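Putative glycosidase ph117-related (Bacteroides thetaiotaomicron, PDB 5A7V) probably acts on beta-mannosides as a GH130 family glycosidase or phosphorylase, binding mannose in its sugar pocket. Local coordinates at residues 137-141 with 142-146. Sequence-based numbering, arbitrary orientation.
With MAN (alpha-D-mannopyranose), chain D; BMA (beta-D-mannopyranose), chain C; MAN (alpha-D-mannopyranose), chain E.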
loop_
_atom_site.group_PDB
_atom_site.type_symbol
_atom_site.label_atom_id
_atom_site.label_comp_id
_atom_site.label_asym_id
_atom_site.label_seq_id
_atom_site.Cartn_x
_atom_site.Cartn_y
_atom_site.Cartn_z
ATOM N N LYS A 137 9.734 6.985 -20.805
ATOM C CA LYS A 137 8.474 7.473 -21.406
ATOM C C LYS A 137 7.265 7.229 -20.486
ATOM O O LYS A 137 6.213 7.898 -20.577
ATOM C CB LYS A 137 8.210 6.811 -22.735
ATOM C CG LYS A 137 9.198 7.238 -23.826
ATOM C CD LYS A 137 8.768 6.733 -25.189
ATOM C CE LYS A 137 9.746 7.209 -26.275
ATOM N NZ LYS A 137 9.418 6.664 -27.616
ATOM N N LEU A 138 7.417 6.289 -19.560
ATOM C CA LEU A 138 6.330 5.898 -18.658
ATOM C C LEU A 138 6.406 6.561 -17.269
ATOM O O LEU A 138 5.389 6.571 -16.559
ATOM C CB LEU A 138 6.329 4.352 -18.483
ATOM C CG LEU A 138 6.363 3.565 -19.788
ATOM C CD1 LEU A 138 6.316 2.073 -19.500
ATOM C CD2 LEU A 138 5.218 3.920 -20.731
ATOM N N GLU A 139 7.572 7.131 -16.896
ATOM C CA GLU A 139 7.785 7.618 -15.522
ATOM C C GLU A 139 8.105 9.116 -15.448
ATOM O O GLU A 139 8.303 9.615 -14.347
ATOM C CB GLU A 139 8.985 6.852 -14.896
ATOM C CG GLU A 139 8.637 5.377 -14.643
ATOM C CD GLU A 139 9.788 4.580 -14.077
ATOM O OE1 GLU A 139 10.889 5.135 -13.879
ATOM O OE2 GLU A 139 9.536 3.374 -13.813
ATOM N N TRP A 140 8.242 9.792 -16.578
ATOM C CA TRP A 140 8.567 11.225 -16.564
ATOM C C TRP A 140 7.326 12.022 -17.024
ATOM O O TRP A 140 6.745 11.700 -18.063
ATOM C CB TRP A 140 9.775 11.545 -17.455
ATOM C CG TRP A 140 10.312 12.938 -17.157
ATOM C CD1 TRP A 140 10.251 14.010 -17.999
ATOM C CD2 TRP A 140 10.852 13.458 -15.914
ATOM N NE1 TRP A 140 10.738 15.138 -17.390
ATOM C CE2 TRP A 140 11.100 14.810 -16.112
ATOM C CE3 TRP A 140 11.266 12.911 -14.735
ATOM C CZ2 TRP A 140 11.652 15.606 -15.120
ATOM C CZ3 TRP A 140 11.632 13.727 -13.702
ATOM C CH2 TRP A 140 11.909 15.021 -13.920
ATOM N N PRO A 141 6.911 13.049 -16.278
ATOM C CA PRO A 141 7.555 13.646 -15.104
ATOM C C PRO A 141 7.035 13.249 -13.733
ATOM O O PRO A 141 7.517 13.761 -12.713
ATOM C CB PRO A 141 7.274 15.113 -15.307
ATOM C CG PRO A 141 5.894 15.098 -15.879
ATOM C CD PRO A 141 5.839 13.900 -16.793
ATOM N N GLY A 142 6.062 12.356 -13.682
ATOM C CA GLY A 142 5.401 12.063 -12.429
ATOM C C GLY A 142 6.181 11.179 -11.476
ATOM O O GLY A 142 6.009 11.197 -10.264
ATOM N N GLY A 143 7.073 10.347 -12.032
ATOM C CA GLY A 143 7.943 9.485 -11.207
ATOM C C GLY A 143 7.324 8.171 -10.790
ATOM O O GLY A 143 6.567 7.552 -11.561
ATOM N N CYS A 144 7.714 7.738 -9.596
ATOM C CA CYS A 144 7.532 6.360 -9.123
ATOM C C CYS A 144 6.803 6.456 -7.796
ATOM O O CYS A 144 7.326 7.002 -6.827
ATOM C CB CYS A 144 8.900 5.679 -8.962
ATOM S SG CYS A 144 9.955 5.848 -10.422
ATOM N N GLU A 145 5.576 5.925 -7.759
ATOM C CA GLU A 145 4.642 6.169 -6.653
ATOM C C GLU A 145 4.263 4.890 -5.917
ATOM O O GLU A 145 4.252 3.789 -6.504
ATOM C CB GLU A 145 3.315 6.756 -7.161
ATOM C CG GLU A 145 3.465 7.951 -8.060
ATOM C CD GLU A 145 2.177 8.421 -8.693
ATOM O OE1 GLU A 145 1.209 7.612 -8.816
ATOM O OE2 GLU A 145 2.134 9.601 -9.181
ATOM N N ASP A 146 3.925 5.012 -4.651
ATOM C CA ASP A 146 3.108 4.019 -3.949
ATOM C C ASP A 146 3.669 2.583 -3.988
ATOM O O ASP A 146 3.017 1.637 -4.440
ATOM C CB ASP A 146 1.659 4.022 -4.442
ATOM C CG ASP A 146 0.915 5.357 -4.306
ATOM O OD1 ASP A 146 1.440 6.284 -3.688
ATOM O OD2 ASP A 146 -0.223 5.375 -4.843
HETATM C C1 MAN D . -3.960 10.066 -8.548
HETATM C C2 MAN D . -3.532 9.713 -7.188
HETATM C C3 MAN D . -2.175 10.366 -7.044
HETATM C C4 MAN D . -1.185 10.016 -8.148
HETATM C C5 MAN D . -1.819 10.143 -9.522
HETATM C C6 MAN D . -1.072 9.366 -10.585
HETATM O O1 MAN D . -4.341 11.369 -8.773
HETATM O O2 MAN D . -3.333 8.316 -7.006
HETATM O O3 MAN D . -1.528 10.041 -5.805
HETATM O O4 MAN D . -0.055 10.906 -8.088
HETATM O O5 MAN D . -3.135 9.627 -9.547
HETATM O O6 MAN D . -0.975 7.968 -10.292
HETATM C C1 BMA C . -4.025 10.106 -8.387
HETATM C C2 BMA C . -3.327 9.949 -7.032
HETATM C C3 BMA C . -1.959 10.589 -7.109
HETATM C C4 BMA C . -1.182 10.024 -8.282
HETATM C C5 BMA C . -2.024 9.999 -9.563
HETATM C C6 BMA C . -1.331 9.288 -10.710
HETATM O O1 BMA C . -5.350 9.605 -8.464
HETATM O O2 BMA C . -3.147 8.561 -6.717
HETATM O O3 BMA C . -1.189 10.452 -5.855
HETATM O O4 BMA C . -0.026 10.858 -8.465
HETATM O O5 BMA C . -3.311 9.363 -9.379
HETATM O O6 BMA C . -0.995 7.931 -10.404
HETATM C C1 MAN E . -5.247 6.854 -4.985
HETATM C C2 MAN E . -4.136 6.074 -4.248
HETATM C C3 MAN E . -2.998 6.913 -3.635
HETATM C C4 MAN E . -3.547 8.169 -2.933
HETATM C C5 MAN E . -5.078 8.293 -3.036
HETATM C C6 MAN E . -5.602 9.635 -2.476
HETATM O O1 MAN E . -6.568 6.085 -5.033
HETATM O O2 MAN E . -3.593 5.173 -5.224
HETATM O O3 MAN E . -2.065 7.356 -4.601
HETATM O O4 MAN E . -3.092 8.100 -1.597
HETATM O O5 MAN E . -5.414 8.188 -4.456
HETATM O O6 MAN E . -5.074 10.716 -3.255
#
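Glu139 and Gly143 close a tight turn with one backbone hydrogen bond: Gly143 N reaches Glu139 O at 2.7 Å, bent to 139° at the hydrogen, with the donor tilted 34° from the carbonyl plane. The turn carries the chain from the end of helix 136-139 into strand 143-151, and it passes through a cis peptide between Trp140 and Pro141. In one conformer of Trp140, Pro141 CB sits over the ring. Gly143 takes a positive-phi conformation readily reached by glycine.

Glu139 CG lies anti to the carbonyl carbon (chi1 -69°), and the extended chain brings OE1 to 3.7 Å from Cys144 SG, a plain van der Waals approach. The carboxylate is gripped by Tyr161 and Gln163 at OE2 and by a salt bridge from Lys184 to OE1. Strand 143-151 is an outermost strand of a four-stranded antiparallel sheet, a blade of the five-bladed beta-propeller expected of GH130 enzymes, and it runs on to the sugars.

The alpha-mannose of chain D and the beta-mannose are alternative models of one sugar. Against the beta anomer, Glu145 OE1 lies 2.7 Å from O6 and Glu145 OE2 lies 2.6 Å from O4. Asp146 OD2 approaches O3 of the chain E mannose at 2.7 Å, while Arg93 and Asn78 hold OD1.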